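PDB 2PSB: YerB protein from Bacillus subtilis, which is a putative membrane lipoprotein of unknown function that interacts with PcrA. Local coordinates for residues V27-P41 / I64-P76. Numbering follows the deposited sequence.
Sequences VTERRPVAVVVNNHP and ITRFLAIFQSQMP
V33, V35 and V37 pair with F71, A69 and F67 in antiparallel register, each pair closed by two backbone hydrogen bonds, and the axes of strands 33-37 and 65-71 run 4.5 Å apart at 159°. Beyond the V33-F71 pair, side-chain-to-backbone bonds continue to join the two segments. The amide of Q72 takes over: its NE2 donates to V27 O at 2.7 Å and, almost straight, to R30 O at 2.9 Å, both acceptors lying in the amide plane. R30 returns the grip side-on: the bend at chi3 (56°) turns NE and NH2 to Q72 O, while selenomethionine M75 runs past in the opposite direction, CG over one guanidinium face and CE 3.4 Å from R30 NE. Replacing R30 by an alanine is likely to leave Q72 O without both of these donors and M75 without the flat group it packs on. At the opposite end N39, its CG trans to the backbone N, stacks its amide on the F67 ring, planes 30° apart, with CB 3.8 Å from the ring centroid, and ND2 donates to T65 OG1 at 2.6 Å. The hydrogen-bonded pairs share one face; A34, V36, L68 and I70 line the other, where helix 87-94 packs on A34 and L68. Within this DUF3048 N-terminal family region, strand 99-102 runs parallel beside 33-37, and strand 54-59 antiparallel beside 65-71.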
loop_
_atom_site.group_PDB
_atom_site.type_symbol
_atom_site.label_atom_id
_atom_site.label_comp_id
_atom_site.label_asym_id
_atom_site.label_seq_id
_atom_site.Cartn_x
_atom_site.Cartn_y
_atom_site.Cartn_z
ATOM N N VAL A 27 -10.577 7.685 -16.730
ATOM C CA VAL A 27 -9.729 7.258 -15.625
ATOM C C VAL A 27 -8.394 7.982 -15.692
ATOM O O VAL A 27 -7.757 8.230 -14.673
ATOM C CB VAL A 27 -9.470 5.737 -15.657
ATOM C CG1 VAL A 27 -8.606 5.381 -16.840
ATOM C CG2 VAL A 27 -8.810 5.293 -14.366
ATOM N N THR A 28 -7.989 8.327 -16.908
ATOM C CA THR A 28 -6.738 9.032 -17.163
ATOM C C THR A 28 -6.602 10.309 -16.346
ATOM O O THR A 28 -5.494 10.808 -16.136
ATOM C CB THR A 28 -6.618 9.372 -18.671
ATOM O OG1 THR A 28 -6.236 8.190 -19.388
ATOM C CG2 THR A 28 -5.603 10.476 -18.910
ATOM N N GLU A 29 -7.723 10.843 -15.881
ATOM C CA GLU A 29 -7.675 12.061 -15.095
ATOM C C GLU A 29 -8.103 11.867 -13.653
ATOM O O GLU A 29 -8.104 12.812 -12.875
ATOM C CB GLU A 29 -8.529 13.133 -15.757
ATOM C CG GLU A 29 -7.915 13.674 -17.027
ATOM C CD GLU A 29 -8.914 14.443 -17.863
ATOM O OE1 GLU A 29 -9.739 13.799 -18.549
ATOM O OE2 GLU A 29 -8.883 15.690 -17.820
ATOM N N ARG A 30 -8.460 10.639 -13.291
ATOM C CA ARG A 30 -8.880 10.363 -11.927
ATOM C C ARG A 30 -7.691 10.424 -10.970
ATOM O O ARG A 30 -6.750 9.634 -11.072
ATOM C CB ARG A 30 -9.551 8.999 -11.836
ATOM C CG ARG A 30 -10.250 8.772 -10.515
ATOM C CD ARG A 30 -11.292 7.675 -10.645
ATOM N NE ARG A 30 -10.692 6.445 -11.136
ATOM C CZ ARG A 30 -11.386 5.405 -11.574
ATOM N NH1 ARG A 30 -12.716 5.447 -11.582
ATOM N NH2 ARG A 30 -10.752 4.327 -12.014
ATOM N N ARG A 31 -7.735 11.385 -10.056
ATOM C CA ARG A 31 -6.671 11.565 -9.080
ATOM C C ARG A 31 -6.539 10.351 -8.164
ATOM O O ARG A 31 -7.535 9.783 -7.722
ATOM C CB ARG A 31 -6.954 12.804 -8.234
ATOM C CG ARG A 31 -5.849 13.144 -7.279
ATOM C CD ARG A 31 -6.128 14.434 -6.567
ATOM N NE ARG A 31 -5.038 14.792 -5.664
ATOM C CZ ARG A 31 -5.073 15.820 -4.830
ATOM N NH1 ARG A 31 -6.148 16.588 -4.785
ATOM N NH2 ARG A 31 -4.035 16.078 -4.045
ATOM N N PRO A 32 -5.295 9.935 -7.873
ATOM C CA PRO A 32 -5.068 8.784 -6.997
ATOM C C PRO A 32 -5.614 9.032 -5.592
ATOM O O PRO A 32 -5.580 10.161 -5.089
ATOM C CB PRO A 32 -3.542 8.651 -6.990
ATOM C CG PRO A 32 -3.151 9.168 -8.340
ATOM C CD PRO A 32 -4.024 10.400 -8.458
ATOM N N VAL A 33 -6.132 7.971 -4.979
ATOM C CA VAL A 33 -6.647 8.014 -3.612
ATOM C C VAL A 33 -5.832 6.973 -2.832
ATOM O O VAL A 33 -5.849 5.786 -3.163
ATOM C CB VAL A 33 -8.166 7.658 -3.561
ATOM C CG1 VAL A 33 -8.656 7.611 -2.114
ATOM C CG2 VAL A 33 -8.975 8.713 -4.329
ATOM N N ALA A 34 -5.098 7.438 -1.824
ATOM C CA ALA A 34 -4.260 6.579 -0.979
ATOM C C ALA A 34 -4.892 6.413 0.402
ATOM O O ALA A 34 -4.975 7.364 1.172
ATOM C CB ALA A 34 -2.857 7.185 -0.832
ATOM N N VAL A 35 -5.315 5.194 0.720
ATOM C CA VAL A 35 -5.954 4.922 1.999
ATOM C C VAL A 35 -5.080 4.111 2.957
ATOM O O VAL A 35 -4.503 3.083 2.585
ATOM C CB VAL A 35 -7.282 4.146 1.803
ATOM C CG1 VAL A 35 -8.036 4.082 3.109
ATOM C CG2 VAL A 35 -8.120 4.774 0.705
ATOM N N VAL A 36 -4.980 4.579 4.196
ATOM C CA VAL A 36 -4.219 3.845 5.205
ATOM C C VAL A 36 -5.144 2.740 5.690
ATOM O O VAL A 36 -6.185 3.011 6.280
ATOM C CB VAL A 36 -3.855 4.710 6.396
ATOM C CG1 VAL A 36 -3.341 3.825 7.529
ATOM C CG2 VAL A 36 -2.797 5.723 5.985
ATOM N N VAL A 37 -4.763 1.494 5.435
ATOM C CA VAL A 37 -5.599 0.365 5.813
ATOM C C VAL A 37 -5.041 -0.511 6.937
ATOM O O VAL A 37 -3.899 -0.990 6.889
ATOM C CB VAL A 37 -5.914 -0.508 4.573
ATOM C CG1 VAL A 37 -6.757 -1.713 4.970
ATOM C CG2 VAL A 37 -6.646 0.322 3.529
ATOM N N ASN A 38 -5.890 -0.694 7.943
ATOM C CA ASN A 38 -5.637 -1.492 9.140
ATOM C C ASN A 38 -5.199 -2.920 8.763
ATOM O O ASN A 38 -5.882 -3.600 7.996
ATOM C CB ASN A 38 -6.945 -1.544 9.945
ATOM C CG ASN A 38 -6.755 -1.905 11.416
ATOM O OD1 ASN A 38 -7.671 -1.707 12.222
ATOM N ND2 ASN A 38 -5.593 -2.425 11.772
ATOM N N ASN A 39 -4.059 -3.373 9.277
ATOM C CA ASN A 39 -3.649 -4.742 8.991
ATOM C C ASN A 39 -3.471 -5.536 10.286
ATOM O O ASN A 39 -2.727 -6.520 10.344
ATOM C CB ASN A 39 -2.372 -4.794 8.155
ATOM C CG ASN A 39 -2.019 -6.212 7.733
ATOM O OD1 ASN A 39 -2.880 -6.971 7.275
ATOM N ND2 ASN A 39 -0.757 -6.577 7.885
ATOM N N HIS A 40 -4.151 -5.086 11.334
ATOM C CA HIS A 40 -4.117 -5.783 12.607
ATOM C C HIS A 40 -4.947 -7.030 12.352
ATOM O O HIS A 40 -5.954 -6.968 11.653
ATOM C CB HIS A 40 -4.760 -4.938 13.709
ATOM C CG HIS A 40 -4.843 -5.635 15.033
ATOM N ND1 HIS A 40 -5.745 -6.648 15.289
ATOM C CD2 HIS A 40 -4.125 -5.477 16.170
ATOM C CE1 HIS A 40 -5.581 -7.081 16.525
ATOM N NE2 HIS A 40 -4.603 -6.389 17.082
ATOM N N PRO A 41 -4.538 -8.180 12.914
ATOM C CA PRO A 41 -5.272 -9.437 12.717
ATOM C C PRO A 41 -6.800 -9.310 12.708
ATOM O O PRO A 41 -7.468 -9.902 11.860
ATOM C CB PRO A 41 -4.760 -10.307 13.856
ATOM C CG PRO A 41 -3.316 -9.879 13.969
ATOM C CD PRO A 41 -3.416 -8.364 13.857
ATOM N N ILE A 64 3.093 -4.993 14.410
ATOM C CA ILE A 64 1.977 -5.081 13.481
ATOM C C ILE A 64 2.244 -4.170 12.287
ATOM O O ILE A 64 2.743 -3.049 12.445
ATOM C CB ILE A 64 0.649 -4.667 14.161
ATOM C CG1 ILE A 64 0.269 -5.700 15.232
ATOM C CG2 ILE A 64 -0.476 -4.536 13.121
ATOM C CD1 ILE A 64 -0.220 -7.040 14.680
ATOM N N THR A 65 1.926 -4.664 11.093
ATOM C CA THR A 65 2.124 -3.894 9.875
ATOM C C THR A 65 0.826 -3.221 9.462
ATOM O O THR A 65 -0.254 -3.579 9.927
ATOM C CB THR A 65 2.579 -4.767 8.705
ATOM O OG1 THR A 65 1.611 -5.787 8.481
ATOM C CG2 THR A 65 3.925 -5.391 8.983
ATOM N N ARG A 66 0.948 -2.254 8.566
ATOM C CA ARG A 66 -0.204 -1.510 8.091
ATOM C C ARG A 66 -0.018 -1.242 6.609
ATOM O O ARG A 66 1.109 -1.142 6.130
ATOM C CB ARG A 66 -0.325 -0.196 8.872
ATOM C CG ARG A 66 -1.513 0.657 8.489
ATOM C CD ARG A 66 -2.206 1.162 9.737
ATOM N NE ARG A 66 -1.275 1.861 10.607
ATOM C CZ ARG A 66 -1.400 1.934 11.931
ATOM N NH1 ARG A 66 -0.501 2.602 12.645
ATOM N NH2 ARG A 66 -2.402 1.326 12.545
ATOM N N PHE A 67 -1.131 -1.101 5.902
ATOM C CA PHE A 67 -1.125 -0.875 4.460
ATOM C C PHE A 67 -1.459 0.548 4.024
ATOM O O PHE A 67 -2.133 1.306 4.734
ATOM C CB PHE A 67 -2.177 -1.759 3.780
ATOM C CG PHE A 67 -2.067 -3.228 4.088
ATOM C CD1 PHE A 67 -3.195 -4.040 3.997
ATOM C CD2 PHE A 67 -0.860 -3.798 4.461
ATOM C CE1 PHE A 67 -3.126 -5.405 4.275
ATOM C CE2 PHE A 67 -0.775 -5.158 4.746
ATOM C CZ PHE A 67 -1.912 -5.966 4.653
ATOM N N LEU A 68 -0.982 0.882 2.831
ATOM C CA LEU A 68 -1.310 2.136 2.166
ATOM C C LEU A 68 -1.773 1.549 0.836
ATOM O O LEU A 68 -0.971 0.989 0.096
ATOM C CB LEU A 68 -0.103 3.043 1.929
ATOM C CG LEU A 68 -0.515 4.345 1.212
ATOM C CD1 LEU A 68 -1.417 5.201 2.138
ATOM C CD2 LEU A 68 0.707 5.128 0.797
ATOM N N ALA A 69 -3.075 1.612 0.582
ATOM C CA ALA A 69 -3.645 1.095 -0.655
ATOM C C ALA A 69 -3.925 2.268 -1.579
ATOM O O ALA A 69 -4.757 3.134 -1.283
ATOM C CB ALA A 69 -4.927 0.319 -0.372
ATOM N N ILE A 70 -3.216 2.287 -2.703
ATOM C CA ILE A 70 -3.347 3.362 -3.668
ATOM C C ILE A 70 -4.227 2.945 -4.834
ATOM O O ILE A 70 -3.895 2.021 -5.585
ATOM C CB ILE A 70 -1.945 3.787 -4.171
ATOM C CG1 ILE A 70 -1.071 4.147 -2.961
ATOM C CG2 ILE A 70 -2.051 4.942 -5.169
ATOM C CD1 ILE A 70 0.277 4.713 -3.332
ATOM N N PHE A 71 -5.362 3.636 -4.954
ATOM C CA PHE A 71 -6.348 3.399 -6.006
ATOM C C PHE A 71 -6.271 4.503 -7.052
ATOM O O PHE A 71 -6.064 5.673 -6.721
ATOM C CB PHE A 71 -7.770 3.391 -5.440
ATOM C CG PHE A 71 -7.967 2.476 -4.271
ATOM C CD1 PHE A 71 -7.574 2.865 -2.993
ATOM C CD2 PHE A 71 -8.554 1.230 -4.443
ATOM C CE1 PHE A 71 -7.772 2.030 -1.911
ATOM C CE2 PHE A 71 -8.760 0.387 -3.371
ATOM C CZ PHE A 71 -8.369 0.780 -2.102
ATOM N N GLN A 72 -6.447 4.123 -8.312
ATOM C CA GLN A 72 -6.423 5.070 -9.419
ATOM C C GLN A 72 -7.189 4.490 -10.601
ATOM O O GLN A 72 -8.152 5.095 -11.062
ATOM C CB GLN A 72 -4.984 5.381 -9.827
ATOM C CG GLN A 72 -4.819 6.569 -10.766
ATOM C CD GLN A 72 -5.400 6.334 -12.154
ATOM O OE1 GLN A 72 -5.174 5.292 -12.771
ATOM N NE2 GLN A 72 -6.132 7.317 -12.661
ATOM N N SER A 73 -6.775 3.314 -11.078
ATOM C CA SER A 73 -7.440 2.683 -12.226
ATOM C C SER A 73 -8.752 2.028 -11.837
ATOM O O SER A 73 -9.574 1.713 -12.697
ATOM C CB SER A 73 -6.556 1.608 -12.852
ATOM O OG SER A 73 -6.713 0.391 -12.142
ATOM N N GLN A 74 -8.923 1.789 -10.544
ATOM C CA GLN A 74 -10.131 1.160 -10.027
ATOM C C GLN A 74 -10.463 1.745 -8.674
ATOM O O GLN A 74 -9.651 1.692 -7.751
ATOM C CB GLN A 74 -9.950 -0.350 -9.852
ATOM C CG GLN A 74 -9.868 -1.155 -11.126
ATOM C CD GLN A 74 -9.907 -2.644 -10.843
ATOM O OE1 GLN A 74 -9.099 -3.164 -10.073
ATOM N NE2 GLN A 74 -10.857 -3.339 -11.459
HETATM N N MSE A 75 -11.663 2.301 -8.553
HETATM C CA MSE A 75 -12.091 2.884 -7.295
HETATM C C MSE A 75 -12.915 1.851 -6.549
HETATM O O MSE A 75 -13.704 1.127 -7.151
HETATM C CB MSE A 75 -12.917 4.149 -7.543
HETATM C CG MSE A 75 -12.105 5.338 -8.019
HETATM SE SE MSE A 75 -10.664 5.823 -6.809
HETATM C CE MSE A 75 -9.259 6.120 -8.088
ATOM N N PRO A 76 -12.730 1.757 -5.226
ATOM C CA PRO A 76 -13.482 0.784 -4.437
ATOM C C PRO A 76 -14.818 1.305 -3.924
ATOM O O PRO A 76 -15.043 2.515 -3.860
ATOM C CB PRO A 76 -12.523 0.477 -3.297
ATOM C CG PRO A 76 -11.943 1.822 -3.020
ATOM C CD PRO A 76 -11.666 2.374 -4.411
HETATM O O HOH W 1 -2.258 -1.714 11.163
HETATM O O HOH W 2 0.065 -7.376 10.488
#